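Local structure of ESX-5 secretion-associated protein EspG5 (Mycobacterium marinum, 6VJ5) at residues Q21-I26 against D65-Q70; D140-S145 against A151-D156; V209-Q214 against G250-Y255; V285-T288 against E293-T296. The protein acts as a specific chaperone for its cognate PE/PPE proteins, keeps PE/PPE dimers from aggregating, and is required for secretion of LipY and PE31/PPE18. One frame throughout, in Å; residues are numbered along the deposited sequence.

Contact 1: residues Q21-I26 against D65-Q70; sequences QALLDI and DTVNEQ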
loop_
_atom_site.group_PDB
_atom_site.type_symbol
_atom_site.label_atom_id
_atom_site.label_comp_id
_atom_site.label_asym_id
_atom_site.label_seq_id
_atom_site.Cartn_x
_atom_site.Cartn_y
_atom_site.Cartn_z
ATOM N N GLN C 21 3.857 4.566 -14.532
ATOM C CA GLN C 21 4.718 3.752 -13.685
ATOM C C GLN C 21 4.272 2.298 -13.692
ATOM O O GLN C 21 5.103 1.386 -13.739
ATOM C CB GLN C 21 4.713 4.290 -12.258
ATOM C CG GLN C 21 5.399 5.618 -12.093
ATOM C CD GLN C 21 5.274 6.143 -10.686
ATOM O OE1 GLN C 21 4.181 6.487 -10.238
ATOM N NE2 GLN C 21 6.391 6.196 -9.971
ATOM N N ALA C 22 2.958 2.066 -13.642
ATOM C CA ALA C 22 2.441 0.704 -13.655
ATOM C C ALA C 22 2.689 0.041 -15.004
ATOM O O ALA C 22 3.209 -1.079 -15.070
ATOM C CB ALA C 22 0.948 0.709 -13.320
ATOM N N LEU C 23 2.336 0.725 -16.097
ATOM C CA LEU C 23 2.542 0.158 -17.425
ATOM C C LEU C 23 4.000 -0.207 -17.675
ATOM O O LEU C 23 4.275 -1.088 -18.498
ATOM C CB LEU C 23 2.077 1.137 -18.505
ATOM C CG LEU C 23 0.596 1.499 -18.496
ATOM C CD1 LEU C 23 0.280 2.545 -19.559
ATOM C CD2 LEU C 23 -0.269 0.267 -18.708
ATOM N N LEU C 24 4.933 0.446 -16.987
ATOM C CA LEU C 24 6.359 0.249 -17.211
ATOM C C LEU C 24 7.062 -0.342 -15.997
ATOM O O LEU C 24 8.301 -0.324 -15.944
ATOM C CB LEU C 24 7.002 1.583 -17.603
ATOM C CG LEU C 24 6.348 2.319 -18.778
ATOM C CD1 LEU C 24 6.559 3.819 -18.635
ATOM C CD2 LEU C 24 6.903 1.831 -20.106
ATOM N N ASP C 25 6.304 -0.858 -15.028
ATOM C CA ASP C 25 6.849 -1.513 -13.839
ATOM C C ASP C 25 7.912 -0.648 -13.170
ATOM O O ASP C 25 9.037 -1.082 -12.914
ATOM C CB ASP C 25 7.404 -2.897 -14.185
ATOM C CG ASP C 25 7.864 -3.662 -12.960
ATOM O OD1 ASP C 25 7.066 -3.807 -12.001
ATOM O OD2 ASP C 25 9.022 -4.133 -12.957
ATOM N N ILE C 26 7.542 0.594 -12.873
ATOM C CA ILE C 26 8.389 1.524 -12.135
ATOM C C ILE C 26 7.803 1.662 -10.737
ATOM O O ILE C 26 6.677 2.149 -10.571
ATOM C CB ILE C 26 8.490 2.882 -12.842
ATOM C CG1 ILE C 26 9.131 2.699 -14.221
ATOM C CG2 ILE C 26 9.302 3.858 -12.005
ATOM C CD1 ILE C 26 8.697 3.718 -15.254
ATOM N N ASP C 65 -1.729 -0.442 -25.397
ATOM C CA ASP C 65 -1.238 -0.733 -24.056
ATOM C C ASP C 65 0.254 -0.456 -23.926
ATOM O O ASP C 65 0.843 -0.744 -22.877
ATOM C CB ASP C 65 -1.531 -2.189 -23.684
ATOM C CG ASP C 65 -3.013 -2.459 -23.520
ATOM O OD1 ASP C 65 -3.716 -1.594 -22.956
ATOM O OD2 ASP C 65 -3.477 -3.532 -23.958
ATOM N N THR C 66 0.882 0.085 -24.963
ATOM C CA THR C 66 2.308 0.371 -24.960
ATOM C C THR C 66 2.503 1.878 -24.850
ATOM O O THR C 66 1.832 2.648 -25.546
ATOM C CB THR C 66 2.984 -0.171 -26.223
ATOM O OG1 THR C 66 2.691 0.686 -27.332
ATOM C CG2 THR C 66 2.486 -1.584 -26.526
ATOM N N VAL C 67 3.398 2.290 -23.966
ATOM C CA VAL C 67 3.695 3.705 -23.782
ATOM C C VAL C 67 4.614 4.168 -24.901
ATOM O O VAL C 67 5.570 3.473 -25.265
ATOM C CB VAL C 67 4.330 3.941 -22.399
ATOM C CG1 VAL C 67 4.757 5.392 -22.251
ATOM C CG2 VAL C 67 3.361 3.556 -21.288
ATOM N N ASN C 68 4.302 5.329 -25.479
ATOM C CA ASN C 68 5.200 5.999 -26.414
ATOM C C ASN C 68 6.645 5.823 -25.964
ATOM O O ASN C 68 6.975 6.053 -24.798
ATOM C CB ASN C 68 4.825 7.484 -26.496
ATOM C CG ASN C 68 5.708 8.265 -27.442
ATOM O OD1 ASN C 68 6.924 8.314 -27.273
ATOM N ND2 ASN C 68 5.096 8.895 -28.440
ATOM N N GLU C 69 7.502 5.382 -26.889
ATOM C CA GLU C 69 8.824 4.915 -26.478
ATOM C C GLU C 69 9.744 6.065 -26.083
ATOM O O GLU C 69 10.594 5.893 -25.201
ATOM C CB GLU C 69 9.461 4.077 -27.588
ATOM C CG GLU C 69 10.862 3.567 -27.262
ATOM C CD GLU C 69 10.966 2.922 -25.884
ATOM O OE1 GLU C 69 10.112 2.076 -25.540
ATOM O OE2 GLU C 69 11.908 3.270 -25.144
ATOM N N GLN C 70 9.610 7.232 -26.714
ATOM C CA GLN C 70 10.391 8.383 -26.271
ATOM C C GLN C 70 10.039 8.739 -24.829
ATOM O O GLN C 70 10.922 8.944 -23.989
ATOM C CB GLN C 70 10.161 9.575 -27.204
ATOM C CG GLN C 70 10.733 9.414 -28.614
ATOM C CD GLN C 70 9.830 8.604 -29.537
ATOM O OE1 GLN C 70 8.748 8.167 -29.142
ATOM N NE2 GLN C 70 10.269 8.409 -30.775
#
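Val67 meets Leu23 and Leu24 through small aliphatic contacts, and these carry most of the joint between the end of helix 14-23 and the short strand 66-67. One methyl of the valine does most of the touching: CG2 of Val67 lies 3.7 Å from CD1 of Leu23 and 3.9 Å from CB of the same leucine. Leu24 comes in at about a right angle to the valine and lays its CD2 methyl 4.0 Å from Val67 CB. The branch is placed by the valine torsion: with chi1 at 175°, CG1 is anti to the backbone N, and CG2, beside that nitrogen, is the methyl that reaches both leucines. Val62 of the adjoining strand 62-63 touches both Leu23 and Val67, while Ala72 and Arg76 of helix 69-79 lie against Leu24.

The polar bonds stay within each segment. Helix 14-23 ends in a Schellman motif, with Asp25 at positive phi as the C-prime residue; Ile26 N reaches Gln21 O at 2.7 Å and Asp25 N reaches Ala22 O at 3.1 Å. On the other segment Asn68 is the N-cap of helix 69-79, its OD1 accepting a weak bond from Gln70 N at 2.9 Å.

Dispersion and the exclusion of water, not directional bonding, therefore join these two segments near the protein surface.

Contact 2: residues D140-S145 against A151-D156; sequences DDVSVS and AALVID
This is a small, mainly aliphatic surface contact, in which the chain leaving strand 136-141 runs past the flank of helix 147-159 and touches one of its leucines. Leu153 supplies all of the helix's share. Its CD1 methyl lies 3.8 Å from CG2 of Val142 and 4.1 Å from CG2 of Val144, so one carbon serves two valines that are two residues apart in the extended segment. The same methyl also passes the backbone between them, 4.3 Å from the carbonyl O of Ser143.

The two valines offer differently placed branches. In Val142, chi1 of 67° sets CG1 between the backbone N and the carbonyl carbon, and the other methyl, CG2, anti to N, makes the contact. Val144 has chi1 at 173°, and there the touching CG2 stands beside the backbone N instead.

The setting is a short strand-to-helix connection at the large antiparallel sheet of the EspG fold: strand 136-141 pairs with strand 126-133, and the helix that follows packs back on the sheet, Val154 resting on Val223 and Val225 of strand 221-231. Trp127 of strand 126-133 lies against both Val142 and Val144.

At the turn into the helix, Ser145 N donates a hydrogen bond to Ser149 OG. Farther back on the strand, Asp141 is held through both carboxylate oxygens, OD2 in a salt bridge with Arg74 and OD1 in a hydrogen bond with His126. Within the helix, Ile155 N bonds to Ala151 O at 3.0 Å.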
loop_
_atom_site.group_PDB
_atom_site.type_symbol
_atom_site.label_atom_id
_atom_site.label_comp_id
_atom_site.label_asym_id
_atom_site.label_seq_id
_atom_site.Cartn_x
_atom_site.Cartn_y
_atom_site.Cartn_z
ATOM N N ASP C 140 10.056 15.830 -19.595
ATOM C CA ASP C 140 10.696 16.282 -20.823
ATOM C C ASP C 140 12.202 16.139 -20.659
ATOM O O ASP C 140 12.707 15.963 -19.548
ATOM C CB ASP C 140 10.323 17.735 -21.147
ATOM C CG ASP C 140 10.783 18.165 -22.531
ATOM O OD1 ASP C 140 11.814 17.649 -23.004
ATOM O OD2 ASP C 140 10.120 19.021 -23.151
ATOM N N ASP C 141 12.908 16.207 -21.784
ATOM C CA ASP C 141 14.362 16.245 -21.779
ATOM C C ASP C 141 14.835 17.632 -21.366
ATOM O O ASP C 141 14.154 18.638 -21.590
ATOM C CB ASP C 141 14.921 15.884 -23.157
ATOM C CG ASP C 141 14.772 14.408 -23.485
ATOM O OD1 ASP C 141 15.364 13.565 -22.774
ATOM O OD2 ASP C 141 14.060 14.089 -24.457
ATOM N N VAL C 142 16.014 17.680 -20.758
ATOM C CA VAL C 142 16.570 18.920 -20.235
ATOM C C VAL C 142 18.048 18.977 -20.592
ATOM O O VAL C 142 18.778 17.991 -20.442
ATOM C CB VAL C 142 16.365 19.030 -18.710
ATOM C CG1 VAL C 142 17.178 17.967 -17.985
ATOM C CG2 VAL C 142 16.757 20.416 -18.222
ATOM N N SER C 143 18.487 20.139 -21.068
ATOM C CA SER C 143 19.881 20.352 -21.441
ATOM C C SER C 143 20.646 20.779 -20.194
ATOM O O SER C 143 20.451 21.888 -19.687
ATOM C CB SER C 143 19.989 21.400 -22.544
ATOM O OG SER C 143 19.163 21.057 -23.646
ATOM N N VAL C 144 21.507 19.896 -19.694
ATOM C CA VAL C 144 22.291 20.147 -18.490
ATOM C C VAL C 144 23.739 19.801 -18.797
ATOM O O VAL C 144 24.051 18.649 -19.125
ATOM C CB VAL C 144 21.787 19.335 -17.287
ATOM C CG1 VAL C 144 22.736 19.491 -16.107
ATOM C CG2 VAL C 144 20.380 19.768 -16.906
ATOM N N SER C 145 24.621 20.792 -18.687
ATOM C CA SER C 145 26.026 20.629 -19.029
ATOM C C SER C 145 26.901 20.725 -17.769
ATOM O O SER C 145 27.458 19.717 -17.336
ATOM C CB SER C 145 26.438 21.676 -20.061
ATOM O OG SER C 145 26.053 22.978 -19.645
ATOM N N ALA C 151 22.472 26.032 -12.313
ATOM C CA ALA C 151 22.238 27.301 -11.629
ATOM C C ALA C 151 21.303 28.194 -12.434
ATOM O O ALA C 151 20.375 28.793 -11.879
ATOM C CB ALA C 151 23.566 28.012 -11.371
ATOM N N ALA C 152 21.525 28.289 -13.747
ATOM C CA ALA C 152 20.672 29.132 -14.580
ATOM C C ALA C 152 19.230 28.641 -14.565
ATOM O O ALA C 152 18.292 29.447 -14.541
ATOM C CB ALA C 152 21.204 29.169 -16.013
ATOM N N LEU C 153 19.033 27.321 -14.581
ATOM C CA LEU C 153 17.678 26.782 -14.587
ATOM C C LEU C 153 16.958 27.089 -13.281
ATOM O O LEU C 153 15.759 27.391 -13.284
ATOM C CB LEU C 153 17.713 25.275 -14.833
ATOM C CG LEU C 153 18.194 24.835 -16.216
ATOM C CD1 LEU C 153 18.338 23.316 -16.250
ATOM C CD2 LEU C 153 17.246 25.303 -17.305
ATOM N N VAL C 154 17.667 27.009 -12.154
ATOM C CA VAL C 154 17.047 27.340 -10.874
ATOM C C VAL C 154 16.660 28.813 -10.847
ATOM O O VAL C 154 15.527 29.172 -10.504
ATOM C CB VAL C 154 17.988 26.989 -9.708
ATOM C CG1 VAL C 154 17.336 27.368 -8.383
ATOM C CG2 VAL C 154 18.350 25.513 -9.737
ATOM N N ILE C 155 17.602 29.688 -11.212
ATOM C CA ILE C 155 17.343 31.125 -11.187
ATOM C C ILE C 155 16.135 31.462 -12.053
ATOM O O ILE C 155 15.241 32.213 -11.641
ATOM C CB ILE C 155 18.592 31.904 -11.642
ATOM C CG1 ILE C 155 19.743 31.701 -10.651
ATOM C CG2 ILE C 155 18.253 33.381 -11.806
ATOM C CD1 ILE C 155 21.096 32.142 -11.185
ATOM N N ASP C 156 16.095 30.920 -13.274
ATOM C CA ASP C 156 14.970 31.194 -14.159
ATOM C C ASP C 156 13.653 30.784 -13.513
ATOM O O ASP C 156 12.652 31.503 -13.612
ATOM C CB ASP C 156 15.162 30.478 -15.494
ATOM C CG ASP C 156 15.752 31.387 -16.559
ATOM O OD1 ASP C 156 16.235 32.488 -16.214
ATOM O OD2 ASP C 156 15.719 31.004 -17.745
#

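Contact 3: residues V209-Q214 against G250-Y255; sequences VAALGQ and GRIALY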
loop_
_atom_site.group_PDB
_atom_site.type_symbol
_atom_site.label_atom_id
_atom_site.label_comp_id
_atom_site.label_asym_id
_atom_site.label_seq_id
_atom_site.Cartn_x
_atom_site.Cartn_y
_atom_site.Cartn_z
ATOM N N VAL C 209 22.862 40.897 8.830
ATOM C CA VAL C 209 21.847 40.532 9.815
ATOM C C VAL C 209 20.495 41.129 9.440
ATOM O O VAL C 209 19.454 40.470 9.560
ATOM C CB VAL C 209 22.285 40.972 11.223
ATOM C CG1 VAL C 209 21.119 40.849 12.194
ATOM C CG2 VAL C 209 23.460 40.144 11.697
ATOM N N ALA C 210 20.481 42.385 8.989
ATOM C CA ALA C 210 19.211 43.012 8.635
ATOM C C ALA C 210 18.556 42.302 7.453
ATOM O O ALA C 210 17.346 42.044 7.469
ATOM C CB ALA C 210 19.423 44.494 8.324
ATOM N N ALA C 211 19.334 41.982 6.414
ATOM C CA ALA C 211 18.755 41.314 5.252
ATOM C C ALA C 211 18.352 39.884 5.588
ATOM O O ALA C 211 17.308 39.399 5.135
ATOM C CB ALA C 211 19.737 41.328 4.082
ATOM N N LEU C 212 19.167 39.192 6.382
ATOM C CA LEU C 212 18.837 37.831 6.782
ATOM C C LEU C 212 17.529 37.799 7.559
ATOM O O LEU C 212 16.636 36.997 7.265
ATOM C CB LEU C 212 19.978 37.256 7.614
ATOM C CG LEU C 212 20.091 35.743 7.752
ATOM C CD1 LEU C 212 20.141 35.053 6.420
ATOM C CD2 LEU C 212 21.350 35.446 8.570
ATOM N N GLY C 213 17.390 38.679 8.550
ATOM C CA GLY C 213 16.158 38.710 9.320
ATOM C C GLY C 213 14.935 38.906 8.447
ATOM O O GLY C 213 13.873 38.337 8.708
ATOM N N GLN C 214 15.071 39.709 7.391
ATOM C CA GLN C 214 13.949 39.941 6.490
ATOM C C GLN C 214 13.641 38.703 5.658
ATOM O O GLN C 214 12.473 38.341 5.482
ATOM C CB GLN C 214 14.258 41.137 5.591
ATOM C CG GLN C 214 14.133 42.474 6.306
ATOM C CD GLN C 214 15.054 43.541 5.744
ATOM O OE1 GLN C 214 15.594 43.407 4.647
ATOM N NE2 GLN C 214 15.244 44.611 6.506
ATOM N N GLY C 250 16.666 42.031 -0.431
ATOM C CA GLY C 250 17.243 41.337 -1.566
ATOM C C GLY C 250 17.305 39.834 -1.347
ATOM O O GLY C 250 16.866 39.297 -0.329
ATOM N N ARG C 251 17.884 39.173 -2.350
ATOM C CA ARG C 251 17.949 37.721 -2.398
ATOM C C ARG C 251 19.262 37.226 -1.810
ATOM O O ARG C 251 20.341 37.664 -2.223
ATOM C CB ARG C 251 17.809 37.234 -3.840
ATOM C CG ARG C 251 17.851 35.722 -3.996
ATOM C CD ARG C 251 17.556 35.336 -5.432
ATOM N NE ARG C 251 16.188 35.677 -5.808
ATOM C CZ ARG C 251 15.793 35.912 -7.053
ATOM N NH1 ARG C 251 16.672 35.850 -8.048
ATOM N NH2 ARG C 251 14.521 36.211 -7.301
ATOM N N ILE C 252 19.160 36.300 -0.860
ATOM C CA ILE C 252 20.308 35.758 -0.144
ATOM C C ILE C 252 20.468 34.287 -0.496
ATOM O O ILE C 252 19.492 33.580 -0.780
ATOM C CB ILE C 252 20.147 35.935 1.382
ATOM C CG1 ILE C 252 19.820 37.393 1.711
ATOM C CG2 ILE C 252 21.398 35.477 2.109
ATOM C CD1 ILE C 252 19.619 37.667 3.192
ATOM N N ALA C 253 21.716 33.824 -0.466
ATOM C CA ALA C 253 22.059 32.435 -0.741
ATOM C C ALA C 253 22.766 31.846 0.467
ATOM O O ALA C 253 23.712 32.444 0.986
ATOM C CB ALA C 253 22.956 32.319 -1.976
ATOM N N LEU C 254 22.317 30.669 0.897
ATOM C CA LEU C 254 22.900 29.963 2.027
ATOM C C LEU C 254 23.262 28.552 1.600
ATOM O O LEU C 254 22.480 27.881 0.920
ATOM C CB LEU C 254 21.927 29.906 3.207
ATOM C CG LEU C 254 21.357 31.244 3.670
ATOM C CD1 LEU C 254 20.007 31.043 4.332
ATOM C CD2 LEU C 254 22.327 31.910 4.630
ATOM N N TYR C 255 24.440 28.097 2.010
ATOM C CA TYR C 255 24.838 26.735 1.689
ATOM C C TYR C 255 26.053 26.349 2.512
ATOM O O TYR C 255 26.852 27.204 2.902
ATOM C CB TYR C 255 25.148 26.589 0.197
ATOM C CG TYR C 255 26.305 27.447 -0.265
ATOM C CD1 TYR C 255 27.611 26.989 -0.173
ATOM C CD2 TYR C 255 26.091 28.716 -0.791
ATOM C CE1 TYR C 255 28.669 27.763 -0.593
ATOM C CE2 TYR C 255 27.149 29.499 -1.215
ATOM C CZ TYR C 255 28.436 29.016 -1.113
ATOM O OH TYR C 255 29.495 29.786 -1.528
#
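Ile252 extends from its strand to the helix backbone, its CD1 methyl 3.5 Å from the carbonyl O of Ala211 and 3.8 Å from that residue's CB. The reach comes from an extended outer chain: chi2 is 179°, carrying CD1 as far as possible from CA, while chi1 of -52° places CG1 beside the backbone N and opposite the carbonyl carbon. The methyl also lies 3.6 Å from Leu212 N, so it rests on the peptide linking the two helix residues as well as on their side chains.

Leu212 is turned differently. Its CG stands anti to the backbone N, and CB leaves the helix beside the strand rather than straight at it; the branch end then brings CD1 across to Ile252 CD1 at 4.2 Å, the two side chains meeting at roughly a right angle. That same leucine methyl lies 4.2 Å from CD2 of Leu254, so it touches two residues that project from one face of the strand.

All four side chains are buried. The axes of helix 209-214 and strand 250-255 run almost perpendicular, at 92°, with a closest approach of 8.9 Å. Leu212 also touches Met179 of helix 176-188, and Leu254 packs on Lys245 of strand 234-247, Ile270 of strand 267-272 and an apolar side chain of another protein chain; helix 206-217 thus lies across the strand in the long antiparallel sheet, beside helix 176-188.

Contact 4: residues V285-T288 against E293-T296; sequences VLDT and EWKT
Leu286 meets the indole of Trp294 in a CH-pi contact where the chain folds back after helix 275-286, the last helix of the EspG fold. The leucine can be followed outward. Its CB already lies over the face of the five-membered ring, 3.6 Å from Trp294 CD1 and 3.7 Å from Trp294 NE1. From there CG stands beside the backbone N and opposite the carbonyl carbon, and chi2 of 174° carries CD1 onward across the indole to its benzo ring. The CD1 methyl sits 3.5 Å from the centroid of that six-membered ring and 14° off its normal, squarely over the face; its nearest ring atom is Trp294 CE2 at 3.4 Å.

The opposite face of the indole is covered by CG of Lys295, the next residue along, so the ring is sandwiched between two aliphatic groups. Near the ring plane, at the edge, Asp287 OD1 lies 4.1 Å from Trp294 CD1, its carboxylate inclined to the indole by 47°. Ile150 of helix 147-159 touches both Leu286 and Trp294, and strand 83-91 adds Val85 against the leucine and Leu83 against the tryptophan.

The helix end has polar bonds of its own. Val285 O accepts from both the backbone N and the hydroxyl of Thr288, from the same face of the carbonyl plane; the hydroxyl bond, Thr288 OG1 to Val285 O, measures 2.6 Å.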
loop_
_atom_site.group_PDB
_atom_site.type_symbol
_atom_site.label_atom_id
_atom_site.label_comp_id
_atom_site.label_asym_id
_atom_site.label_seq_id
_atom_site.Cartn_x
_atom_site.Cartn_y
_atom_site.Cartn_z
ATOM N N VAL C 285 27.047 22.031 -3.865
ATOM C CA VAL C 285 26.123 20.934 -3.610
ATOM C C VAL C 285 26.600 19.678 -4.323
ATOM O O VAL C 285 26.710 18.601 -3.725
ATOM C CB VAL C 285 24.704 21.330 -4.056
ATOM C CG1 VAL C 285 23.797 20.113 -4.080
ATOM C CG2 VAL C 285 24.146 22.417 -3.147
ATOM N N LEU C 286 26.906 19.805 -5.617
ATOM C CA LEU C 286 27.263 18.638 -6.415
ATOM C C LEU C 286 28.604 18.054 -5.996
ATOM O O LEU C 286 28.813 16.841 -6.117
ATOM C CB LEU C 286 27.291 19.012 -7.896
ATOM C CG LEU C 286 25.954 19.478 -8.471
ATOM C CD1 LEU C 286 26.098 19.956 -9.906
ATOM C CD2 LEU C 286 24.919 18.358 -8.379
ATOM N N ASP C 287 29.520 18.883 -5.503
ATOM C CA ASP C 287 30.823 18.378 -5.094
ATOM C C ASP C 287 30.802 17.757 -3.705
ATOM O O ASP C 287 31.818 17.190 -3.285
ATOM C CB ASP C 287 31.865 19.498 -5.155
ATOM C CG ASP C 287 32.132 19.961 -6.578
ATOM O OD1 ASP C 287 31.861 19.179 -7.513
ATOM O OD2 ASP C 287 32.613 21.099 -6.763
ATOM N N THR C 288 29.678 17.839 -2.990
ATOM C CA THR C 288 29.518 17.171 -1.706
ATOM C C THR C 288 28.752 15.857 -1.826
ATOM O O THR C 288 28.416 15.249 -0.806
ATOM C CB THR C 288 28.810 18.083 -0.702
ATOM O OG1 THR C 288 27.557 18.527 -1.241
ATOM C CG2 THR C 288 29.680 19.282 -0.362
ATOM N N GLU C 293 32.714 12.320 -8.780
ATOM C CA GLU C 293 32.394 13.096 -9.972
ATOM C C GLU C 293 30.971 12.865 -10.455
ATOM O O GLU C 293 30.620 11.767 -10.898
ATOM C CB GLU C 293 33.382 12.749 -11.087
ATOM C CG GLU C 293 34.795 13.221 -10.821
ATOM C CD GLU C 293 35.753 12.843 -11.928
ATOM O OE1 GLU C 293 35.310 12.219 -12.916
ATOM O OE2 GLU C 293 36.953 13.170 -11.808
ATOM N N TRP C 294 30.168 13.927 -10.412
ATOM C CA TRP C 294 28.741 13.800 -10.670
ATOM C C TRP C 294 28.425 13.743 -12.159
ATOM O O TRP C 294 27.491 13.046 -12.562
ATOM C CB TRP C 294 27.996 14.964 -10.014
ATOM C CG TRP C 294 28.424 16.314 -10.511
ATOM C CD1 TRP C 294 29.476 17.059 -10.059
ATOM C CD2 TRP C 294 27.806 17.083 -11.547
ATOM N NE1 TRP C 294 29.550 18.242 -10.750
ATOM C CE2 TRP C 294 28.536 18.282 -11.670
ATOM C CE3 TRP C 294 26.706 16.876 -12.382
ATOM C CZ2 TRP C 294 28.202 19.267 -12.595
ATOM C CZ3 TRP C 294 26.377 17.854 -13.299
ATOM C CH2 TRP C 294 27.120 19.034 -13.399
ATOM N N LYS C 295 29.175 14.468 -12.992
ATOM C CA LYS C 295 28.865 14.485 -14.419
ATOM C C LYS C 295 28.935 13.089 -15.023
ATOM O O LYS C 295 28.194 12.781 -15.963
ATOM C CB LYS C 295 29.812 15.434 -15.151
ATOM C CG LYS C 295 29.795 16.845 -14.590
ATOM C CD LYS C 295 29.922 17.899 -15.679
ATOM C CE LYS C 295 31.369 18.301 -15.922
ATOM N NZ LYS C 295 31.458 19.716 -16.396
ATOM N N THR C 296 29.811 12.234 -14.495
ATOM C CA THR C 296 29.976 10.865 -14.973
ATOM C C THR C 296 29.939 9.934 -13.770
ATOM O O THR C 296 30.858 9.945 -12.946
ATOM C CB THR C 296 31.289 10.705 -15.743
ATOM O OG1 THR C 296 32.368 11.237 -14.963
ATOM C CG2 THR C 296 31.217 11.429 -17.080
#

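Followed from the N terminus, the four contacts close one after another, with none enclosing or crossing another. Contact 1 closes the longest loop, bringing strand 66-67, just ahead of helix 69-79, back to the end of helix 14-23. Contact 2 spans a short strand-to-helix connection, contact 3 folds helix 206-217 onto strand 250-256, and contact 4 closes a short loop after helix 275-286. Contacts 2 and 3 both reach the large antiparallel sheet. Contacts 2 and 4 touch directly, through Ser145 O against Lys295 and Trp294. Contacts 1 and 3 lie on opposite sides of the chain's centre, their centres about 45 Å apart.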